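Local coordinates for endo-beta-mannanase (PDB 4QP0), which probably hydrolyses, at random, the internal beta-1,4-mannosidic linkages of mannans, galactomannans and glucomannans, as a secreted fungal enzyme of glycoside hydrolase family 5, at residues Q67-D70 / K75-I78; F57-D62 / M117-K122; H148-E153 / F168-A173. One frame throughout, in Å; residues are numbered along the deposited sequence.

Interaction 1 of 3, residues Q67-D70 / K75-I78; sequences QQWD and KMVI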
loop_
_atom_site.group_PDB
_atom_site.type_symbol
_atom_site.label_atom_id
_atom_site.label_comp_id
_atom_site.label_asym_id
_atom_site.label_seq_id
_atom_site.Cartn_x
_atom_site.Cartn_y
_atom_site.Cartn_z
ATOM N N GLN A 67 -12.298 -10.473 7.987
ATOM C CA GLN A 67 -13.000 -11.491 7.197
ATOM C C GLN A 67 -12.642 -12.884 7.683
ATOM O O GLN A 67 -11.606 -13.085 8.321
ATOM C CB GLN A 67 -12.633 -11.404 5.723
ATOM C CG GLN A 67 -13.392 -10.380 4.915
ATOM C CD GLN A 67 -12.706 -10.101 3.590
ATOM O OE1 GLN A 67 -11.555 -9.644 3.548
ATOM N NE2 GLN A 67 -13.409 -10.366 2.501
ATOM N N GLN A 68 -13.495 -13.844 7.346
ATOM C CA GLN A 68 -13.378 -15.209 7.839
ATOM C C GLN A 68 -14.404 -16.092 7.137
ATOM O O GLN A 68 -15.504 -15.647 6.805
ATOM C CB GLN A 68 -13.555 -15.221 9.363
ATOM C CG GLN A 68 -14.200 -16.447 9.979
ATOM C CD GLN A 68 -14.425 -16.278 11.471
ATOM O OE1 GLN A 68 -13.497 -15.965 12.223
ATOM N NE2 GLN A 68 -15.663 -16.486 11.906
ATOM N N TRP A 69 -14.021 -17.340 6.891
ATOM C CA TRP A 69 -14.904 -18.297 6.260
ATOM C C TRP A 69 -15.782 -18.956 7.277
ATOM O O TRP A 69 -15.316 -19.381 8.337
ATOM C CB TRP A 69 -14.107 -19.346 5.514
ATOM C CG TRP A 69 -14.990 -20.259 4.711
ATOM C CD1 TRP A 69 -15.359 -21.568 5.011
ATOM C CD2 TRP A 69 -15.680 -19.948 3.453
ATOM N NE1 TRP A 69 -16.190 -22.081 4.042
ATOM C CE2 TRP A 69 -16.425 -21.162 3.082
ATOM C CE3 TRP A 69 -15.744 -18.835 2.620
ATOM C CZ2 TRP A 69 -17.190 -21.231 1.925
ATOM C CZ3 TRP A 69 -16.521 -18.917 1.458
ATOM C CH2 TRP A 69 -17.226 -20.086 1.121
ATOM N N ASP A 70 -17.068 -19.045 6.960
ATOM C CA ASP A 70 -18.023 -19.741 7.813
ATOM C C ASP A 70 -18.347 -21.107 7.210
ATOM O O ASP A 70 -19.067 -21.205 6.209
ATOM C CB ASP A 70 -19.293 -18.905 7.991
ATOM C CG ASP A 70 -20.042 -19.238 9.267
ATOM O OD1 ASP A 70 -19.661 -20.203 9.971
ATOM O OD2 ASP A 70 -21.019 -18.521 9.567
ATOM N N LYS A 75 -20.279 -19.161 3.683
ATOM C CA LYS A 75 -20.178 -17.750 3.325
ATOM C C LYS A 75 -18.908 -17.097 3.865
ATOM O O LYS A 75 -18.380 -17.494 4.908
ATOM C CB LYS A 75 -21.425 -16.994 3.820
ATOM C CG LYS A 75 -21.616 -15.593 3.247
ATOM C CD LYS A 75 -21.959 -15.621 1.764
ATOM C CE LYS A 75 -21.683 -14.275 1.115
ATOM N NZ LYS A 75 -21.912 -14.310 -0.357
ATOM N N MET A 76 -18.414 -16.105 3.130
ATOM C CA MET A 76 -17.371 -15.229 3.640
ATOM C C MET A 76 -18.058 -14.145 4.461
ATOM O O MET A 76 -18.758 -13.290 3.915
ATOM C CB MET A 76 -16.548 -14.622 2.498
ATOM C CG MET A 76 -15.289 -13.891 2.954
ATOM S SD MET A 76 -14.055 -14.922 3.779
ATOM C CE MET A 76 -13.355 -15.799 2.382
ATOM N N VAL A 77 -17.867 -14.204 5.776
ATOM C CA VAL A 77 -18.514 -13.259 6.689
ATOM C C VAL A 77 -17.573 -12.138 7.138
ATOM O O VAL A 77 -16.353 -12.334 7.218
ATOM C CB VAL A 77 -19.175 -13.966 7.900
ATOM C CG1 VAL A 77 -20.236 -14.946 7.419
ATOM C CG2 VAL A 77 -18.144 -14.669 8.770
ATOM N N ILE A 78 -18.157 -10.970 7.415
ATOM C CA ILE A 78 -17.404 -9.756 7.750
ATOM C C ILE A 78 -17.643 -9.352 9.206
ATOM O O ILE A 78 -18.760 -9.463 9.708
ATOM C CB ILE A 78 -17.780 -8.591 6.803
ATOM C CG1 ILE A 78 -17.453 -8.956 5.345
ATOM C CG2 ILE A 78 -17.078 -7.300 7.217
ATOM C CD1 ILE A 78 -18.050 -8.028 4.305
#
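Trp69 and Met76, partners in a non-hydrogen-bonded antiparallel pair, show how a short hairpin can pack its aromatic against the opposite backbone as much as against a side chain. The indole lays one face over the peptide of Lys75, whose O sits 3.7 Å from Trp69 CE3, above the ring plane and displaced toward its rim. Met76 reaches the same ring with its methyl group, CE lying 3.9 Å from Trp69 CE3. To get there the methionine bends at both CB-CG and CG-SD (chi2 63°, chi3 75°), folding back so that SD rests 3.4 Å from the carbonyl oxygen of Gln68. On this same face Gln67 crosses Met76 at roughly a right angle, with NE2 4.0 Å from Met76 CG; the amide's polar partner is the hydroxyl of Tyr120, to which NE2 is hydrogen-bonded.

On the opposite face Val77 places CG2 3.4 Å from Gln68 O and turns CG1 to the CB of Asp70, a looser touch at 4.1 Å. Between the faces, Val77 N donates to Gln68 O at 3.0 Å and Asp70 N to Lys75 O at 2.9 Å, while the return bond from Gln68 N to Val77 O is weak. Thus Lys75 O both accepts a backbone bond and lies against the indole. The Trp69 and Met76 face is turned to helices 116-124 and 136-151, Phe124 meeting the indole edge-to-face. Four residues lie between 67-70 and 75-78, which together make a two-stranded beta hairpin set in the excursion after the second strand of the TIM barrel.

Interaction 2 of 3, residues F57-D62 / M117-K122; sequences FNLGSD and MDYYVK. With SO4 (sulfate ion), chain B.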
loop_
_atom_site.group_PDB
_atom_site.type_symbol
_atom_site.label_atom_id
_atom_site.label_comp_id
_atom_site.label_asym_id
_atom_site.label_seq_id
_atom_site.Cartn_x
_atom_site.Cartn_y
_atom_site.Cartn_z
ATOM N N PHE A 57 -7.168 -5.161 5.615
ATOM C CA PHE A 57 -7.586 -6.525 5.339
ATOM C C PHE A 57 -7.075 -7.348 6.514
ATOM O O PHE A 57 -6.069 -6.981 7.139
ATOM C CB PHE A 57 -6.964 -7.033 4.030
ATOM C CG PHE A 57 -5.454 -7.048 4.039
ATOM C CD1 PHE A 57 -4.758 -8.200 4.396
ATOM C CD2 PHE A 57 -4.727 -5.904 3.702
ATOM C CE1 PHE A 57 -3.375 -8.207 4.424
ATOM C CE2 PHE A 57 -3.344 -5.908 3.725
ATOM C CZ PHE A 57 -2.668 -7.056 4.094
ATOM N N ASN A 58 -7.773 -8.430 6.840
ATOM C CA ASN A 58 -7.354 -9.312 7.928
ATOM C C ASN A 58 -8.256 -10.533 7.950
ATOM O O ASN A 58 -9.292 -10.539 8.608
ATOM C CB ASN A 58 -7.366 -8.586 9.287
ATOM C CG ASN A 58 -6.606 -9.340 10.364
ATOM O OD1 ASN A 58 -6.629 -10.572 10.409
ATOM N ND2 ASN A 58 -5.927 -8.600 11.248
ATOM N N LEU A 59 -7.848 -11.562 7.219
ATOM C CA LEU A 59 -8.665 -12.756 7.025
ATOM C C LEU A 59 -8.150 -13.919 7.876
ATOM O O LEU A 59 -6.992 -14.336 7.740
ATOM C CB LEU A 59 -8.701 -13.145 5.547
ATOM C CG LEU A 59 -9.304 -12.169 4.532
ATOM C CD1 LEU A 59 -8.229 -11.346 3.827
ATOM C CD2 LEU A 59 -10.131 -12.952 3.517
ATOM N N GLY A 60 -9.014 -14.436 8.751
ATOM C CA GLY A 60 -8.624 -15.500 9.683
ATOM C C GLY A 60 -9.514 -15.612 10.910
ATOM O O GLY A 60 -10.702 -15.261 10.865
ATOM N N SER A 61 -8.938 -16.120 12.002
ATOM C CA SER A 61 -9.670 -16.323 13.249
ATOM C C SER A 61 -8.806 -16.042 14.476
ATOM O O SER A 61 -8.944 -16.710 15.502
ATOM C CB SER A 61 -10.243 -17.747 13.323
ATOM O OG SER A 61 -9.213 -18.698 13.528
ATOM N N ASP A 62 -7.914 -15.058 14.364
ATOM C CA ASP A 62 -7.151 -14.584 15.517
ATOM C C ASP A 62 -7.980 -13.548 16.271
ATOM O O ASP A 62 -9.135 -13.289 15.910
ATOM C CB ASP A 62 -5.802 -13.994 15.084
ATOM C CG ASP A 62 -4.763 -15.066 14.756
ATOM O OD1 ASP A 62 -4.662 -16.066 15.505
ATOM O OD2 ASP A 62 -4.032 -14.900 13.751
ATOM N N MET A 117 -4.902 -13.008 -0.313
ATOM C CA MET A 117 -5.648 -13.641 -1.406
ATOM C C MET A 117 -5.826 -15.136 -1.208
ATOM O O MET A 117 -6.861 -15.690 -1.567
ATOM C CB MET A 117 -4.938 -13.440 -2.744
ATOM C CG MET A 117 -4.791 -12.008 -3.205
ATOM S SD MET A 117 -3.684 -11.951 -4.623
ATOM C CE MET A 117 -3.588 -10.181 -4.871
ATOM N N ASP A 118 -4.799 -15.783 -0.664
ATOM C CA ASP A 118 -4.778 -17.243 -0.531
ATOM C C ASP A 118 -5.919 -17.775 0.359
ATOM O O ASP A 118 -6.379 -18.910 0.180
ATOM C CB ASP A 118 -3.399 -17.730 -0.034
ATOM C CG ASP A 118 -2.324 -17.750 -1.143
ATOM O OD1 ASP A 118 -2.637 -17.449 -2.322
ATOM O OD2 ASP A 118 -1.156 -18.080 -0.830
ATOM N N TYR A 119 -6.374 -16.946 1.299
ATOM C CA TYR A 119 -7.503 -17.293 2.164
ATOM C C TYR A 119 -8.785 -17.468 1.345
ATOM O O TYR A 119 -9.556 -18.407 1.572
ATOM C CB TYR A 119 -7.705 -16.225 3.241
ATOM C CG TYR A 119 -8.595 -16.667 4.389
ATOM C CD1 TYR A 119 -8.044 -17.080 5.606
ATOM C CD2 TYR A 119 -9.986 -16.670 4.260
ATOM C CE1 TYR A 119 -8.857 -17.484 6.656
ATOM C CE2 TYR A 119 -10.802 -17.073 5.306
ATOM C CZ TYR A 119 -10.235 -17.475 6.497
ATOM O OH TYR A 119 -11.051 -17.870 7.526
ATOM N N TYR A 120 -9.001 -16.553 0.401
ATOM C CA TYR A 120 -10.110 -16.626 -0.536
ATOM C C TYR A 120 -10.028 -17.916 -1.355
ATOM O O TYR A 120 -11.012 -18.641 -1.487
ATOM C CB TYR A 120 -10.072 -15.445 -1.506
ATOM C CG TYR A 120 -10.413 -14.077 -0.951
ATOM C CD1 TYR A 120 -11.694 -13.539 -1.113
ATOM C CD2 TYR A 120 -9.439 -13.290 -0.322
ATOM C CE1 TYR A 120 -12.004 -12.272 -0.640
ATOM C CE2 TYR A 120 -9.737 -12.021 0.151
ATOM C CZ TYR A 120 -11.016 -11.514 -0.008
ATOM O OH TYR A 120 -11.310 -10.254 0.462
ATOM N N VAL A 121 -8.842 -18.189 -1.894
ATOM C CA VAL A 121 -8.624 -19.313 -2.803
ATOM C C VAL A 121 -8.843 -20.668 -2.121
ATOM O O VAL A 121 -9.484 -21.555 -2.691
ATOM C CB VAL A 121 -7.226 -19.247 -3.464
ATOM C CG1 VAL A 121 -7.056 -20.361 -4.488
ATOM C CG2 VAL A 121 -7.019 -17.897 -4.134
ATOM N N LYS A 122 -8.307 -20.814 -0.912
ATOM C CA LYS A 122 -8.449 -22.033 -0.124
ATOM C C LYS A 122 -9.919 -22.329 0.152
ATOM O O LYS A 122 -10.416 -23.410 -0.187
ATOM C CB LYS A 122 -7.678 -21.898 1.193
ATOM C CG LYS A 122 -7.852 -23.055 2.169
ATOM C CD LYS A 122 -7.148 -22.810 3.497
ATOM C CE LYS A 122 -7.563 -21.491 4.142
ATOM N NZ LYS A 122 -7.877 -21.622 5.595
HETATM S S SO4 B . -9.220 -19.844 9.890
HETATM O O1 SO4 B . -9.586 -20.522 8.628
HETATM O O2 SO4 B . -9.375 -20.777 11.032
HETATM O O3 SO4 B . -7.808 -19.394 9.822
HETATM O O4 SO4 B . -10.117 -18.672 10.073
#
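Leu59 sits over the ring of Tyr119 and against that of Tyr120, so that one leucine serves two successive aromatics of a helix. Its CB makes a CH-pi contact with Tyr119, 4.0 Å from the ring centroid and 22° off the normal. The branch goes further: CD2 comes to 3.5 Å from Tyr120 CE2, the leucine crossing that second tyrosine nearly at right angles. With chi1 at -165°, Tyr119 swings CG away from its backbone N and extends the ring toward the loop, where Gly60 CA meets CE1 at 3.6 Å. Gly60 has backbone angles at which a CB would press on the carbonyl O of Leu59, so glycine suits the chain here.

Beyond the ring lies a sulfate, probably from the crystallisation liquor. Tyr119 OH donates to its O4 at 2.8 Å, with the oxygen at the ring edge and in plane; Ser61 OG reaches O2 at a longer 3.3 Å. Lys122 NZ, 3.7 Å from O1, adds positive charge that probably favours the anion.

The second shell fixes both phenols. Tyr119 OH is also hydrogen-bonded to Trp69 N and Tyr120 is held by Gln67, both on strand 67-70, while the backbone of Leu59 is hydrogen-bonded to that of Tyr114. Here the loop after the second barrel strand packs on helix 116-124 of the excursion after the third, joining two excursions from the C-terminal ends of TIM-barrel strands.

Interaction 3 of 3, residues H148-E153 / F168-A173; sequences HVLNRE and FGWEIA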
loop_
_atom_site.group_PDB
_atom_site.type_symbol
_atom_site.label_atom_id
_atom_site.label_comp_id
_atom_site.label_asym_id
_atom_site.label_seq_id
_atom_site.Cartn_x
_atom_site.Cartn_y
_atom_site.Cartn_z
ATOM N N HIS A 148 -18.599 -3.123 1.380
ATOM C CA HIS A 148 -18.833 -3.022 2.811
ATOM C C HIS A 148 -17.916 -2.012 3.450
ATOM O O HIS A 148 -18.353 -1.184 4.253
ATOM C CB HIS A 148 -18.648 -4.390 3.452
ATOM C CG HIS A 148 -19.075 -4.451 4.892
ATOM N ND1 HIS A 148 -20.176 -5.109 5.290
ATOM C CD2 HIS A 148 -18.509 -3.901 6.035
ATOM C CE1 HIS A 148 -20.310 -4.990 6.620
ATOM N NE2 HIS A 148 -19.291 -4.246 7.074
ATOM N N VAL A 149 -16.638 -2.065 3.090
ATOM C CA VAL A 149 -15.637 -1.184 3.683
ATOM C C VAL A 149 -15.885 0.265 3.276
ATOM O O VAL A 149 -15.925 1.147 4.137
ATOM C CB VAL A 149 -14.201 -1.619 3.327
ATOM C CG1 VAL A 149 -13.190 -0.579 3.796
ATOM C CG2 VAL A 149 -13.894 -2.965 3.959
ATOM N N LEU A 150 -16.087 0.502 1.978
ATOM C CA LEU A 150 -16.325 1.866 1.474
ATOM C C LEU A 150 -17.630 2.477 2.000
ATOM O O LEU A 150 -17.708 3.692 2.207
ATOM C CB LEU A 150 -16.329 1.912 -0.061
ATOM C CG LEU A 150 -15.200 1.324 -0.914
ATOM C CD1 LEU A 150 -15.295 1.855 -2.335
ATOM C CD2 LEU A 150 -13.828 1.606 -0.345
ATOM N N ASN A 151 -18.642 1.628 2.197
ATOM C CA ASN A 151 -19.954 2.070 2.671
ATOM C C ASN A 151 -20.063 2.227 4.186
ATOM O O ASN A 151 -20.943 2.940 4.671
ATOM C CB ASN A 151 -21.061 1.138 2.165
ATOM C CG ASN A 151 -21.410 1.386 0.712
ATOM O OD1 ASN A 151 -21.691 2.518 0.312
ATOM N ND2 ASN A 151 -21.397 0.329 -0.089
ATOM N N ARG A 152 -19.174 1.572 4.929
ATOM C CA ARG A 152 -19.231 1.593 6.383
ATOM C C ARG A 152 -19.315 3.008 6.933
ATOM O O ARG A 152 -18.550 3.877 6.529
ATOM C CB ARG A 152 -18.026 0.875 6.998
ATOM C CG ARG A 152 -18.195 0.620 8.487
ATOM C CD ARG A 152 -16.927 0.139 9.175
ATOM N NE ARG A 152 -16.990 0.355 10.627
ATOM C CZ ARG A 152 -17.696 -0.390 11.479
ATOM N NH1 ARG A 152 -18.421 -1.416 11.052
ATOM N NH2 ARG A 152 -17.679 -0.104 12.769
ATOM N N GLU A 153 -20.256 3.233 7.845
ATOM C CA GLU A 153 -20.266 4.457 8.639
ATOM C C GLU A 153 -19.256 4.325 9.781
ATOM O O GLU A 153 -19.176 3.278 10.440
ATOM C CB GLU A 153 -21.660 4.729 9.207
ATOM C CG GLU A 153 -21.803 6.074 9.908
ATOM C CD GLU A 153 -23.148 6.244 10.589
ATOM O OE1 GLU A 153 -23.410 5.546 11.594
ATOM O OE2 GLU A 153 -23.939 7.088 10.125
ATOM N N PHE A 168 -6.641 8.958 2.321
ATOM C CA PHE A 168 -5.877 9.401 1.154
ATOM C C PHE A 168 -6.409 8.724 -0.097
ATOM O O PHE A 168 -6.692 9.388 -1.099
ATOM C CB PHE A 168 -4.407 9.040 1.341
ATOM C CG PHE A 168 -3.486 9.600 0.292
ATOM C CD1 PHE A 168 -2.651 10.670 0.590
ATOM C CD2 PHE A 168 -3.406 9.022 -0.978
ATOM C CE1 PHE A 168 -1.782 11.184 -0.362
ATOM C CE2 PHE A 168 -2.537 9.532 -1.932
ATOM C CZ PHE A 168 -1.722 10.613 -1.620
ATOM N N GLY A 169 -6.530 7.400 -0.045
ATOM C CA GLY A 169 -6.997 6.650 -1.191
ATOM C C GLY A 169 -6.959 5.171 -0.919
ATOM O O GLY A 169 -6.361 4.732 0.061
ATOM N N TRP A 170 -7.608 4.411 -1.796
ATOM C CA TRP A 170 -7.660 2.944 -1.719
ATOM C C TRP A 170 -6.618 2.246 -2.549
ATOM O O TRP A 170 -6.333 2.652 -3.673
ATOM C CB TRP A 170 -9.027 2.455 -2.174
ATOM C CG TRP A 170 -10.151 3.111 -1.432
ATOM C CD1 TRP A 170 -11.060 4.038 -1.921
ATOM C CD2 TRP A 170 -10.505 2.925 -0.018
ATOM N NE1 TRP A 170 -11.939 4.427 -0.937
ATOM C CE2 TRP A 170 -11.663 3.796 0.231
ATOM C CE3 TRP A 170 -10.007 2.148 1.023
ATOM C CZ2 TRP A 170 -12.276 3.868 1.477
ATOM C CZ3 TRP A 170 -10.636 2.221 2.274
ATOM C CH2 TRP A 170 -11.743 3.061 2.496
ATOM N N GLU A 171 -6.054 1.170 -2.010
ATOM C CA GLU A 171 -5.201 0.292 -2.791
ATOM C C GLU A 171 -5.844 -1.075 -2.879
ATOM O O GLU A 171 -6.278 -1.632 -1.864
ATOM C CB GLU A 171 -3.816 0.175 -2.166
ATOM C CG GLU A 171 -3.112 1.503 -1.978
ATOM C CD GLU A 171 -1.611 1.356 -1.931
ATOM O OE1 GLU A 171 -1.109 0.470 -1.195
ATOM O OE2 GLU A 171 -0.939 2.127 -2.646
ATOM N N ILE A 172 -5.896 -1.606 -4.098
ATOM C CA ILE A 172 -6.532 -2.902 -4.392
ATOM C C ILE A 172 -5.946 -4.057 -3.569
ATOM O O ILE A 172 -6.667 -4.729 -2.827
ATOM C CB ILE A 172 -6.441 -3.246 -5.900
ATOM C CG1 ILE A 172 -7.254 -2.244 -6.731
ATOM C CG2 ILE A 172 -6.901 -4.681 -6.152
ATOM C CD1 ILE A 172 -6.933 -2.251 -8.213
ATOM N N ALA A 173 -4.640 -4.279 -3.712
ATOM C CA ALA A 173 -3.948 -5.351 -3.019
ATOM C C ALA A 173 -2.473 -5.030 -2.839
ATOM O O ALA A 173 -1.891 -4.272 -3.611
ATOM C CB ALA A 173 -4.107 -6.656 -3.777
#
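Leu150 places its CD2 methyl over one face of the Trp170 indole, displaced toward the rim. The modelled separation is too short for carbon atoms, so the detail of this overlap is doubtful. Leucine and tryptophan lie alongside, running in opposite directions, and as modelled, with chi2 at -164°, CD1 continues the chain while CD2 is the branch that turns to the ring. Val149, the residue before, meets the six-membered ring of the indole at its outer end, CG1 lying 4.1 Å from Trp170 CZ3 and approaching obliquely. Two consecutive helical residues thus share one aromatic. The indole nitrogen, buried along with the ring, is satisfied by a hydrogen bond from NE1 to Asp210, and the ring also meets His213 at a steep angle.

Trp170 lies on the fourth strand of the TIM barrel and faces out, whereas Glu171 OE1, next along, forms a salt bridge with Arg53 and a hydrogen bond with Thr106, on the second and third barrel strands. Helix 136-151 belongs to the beta-alpha-beta crossover from strand 102-106 to strand 167-171; its C-terminal turn covers the indole on one side, and Ile206 of helix 192-209, the helix after the strand, also touches it.

Overall arrangement
Interactions 1 and 2 form one continuous patch, their centres about 9 Å apart. The hairpin lies inside the chain loop closed by 57-62 and 117-122, and Gln67 stitches the two together: its O is 3.0 Å from Gly60 N and its OE1 3.5 Å from Leu59 CG. The side chain of Gln68 lies about 5 Å from the sulfate bound at Tyr119. Interaction 3, about 18 Å from the first centre and 17 Å from the second, belongs to the barrel wall, yet touches both, through Ile78 CD1 to His148 ND1 (3.7 Å) and Met117 CE to Ala173 CB (3.7 Å). In family 5 enzymes the general acid/base follows the fourth barrel strand, so segment 168-173 probably leads into the active site.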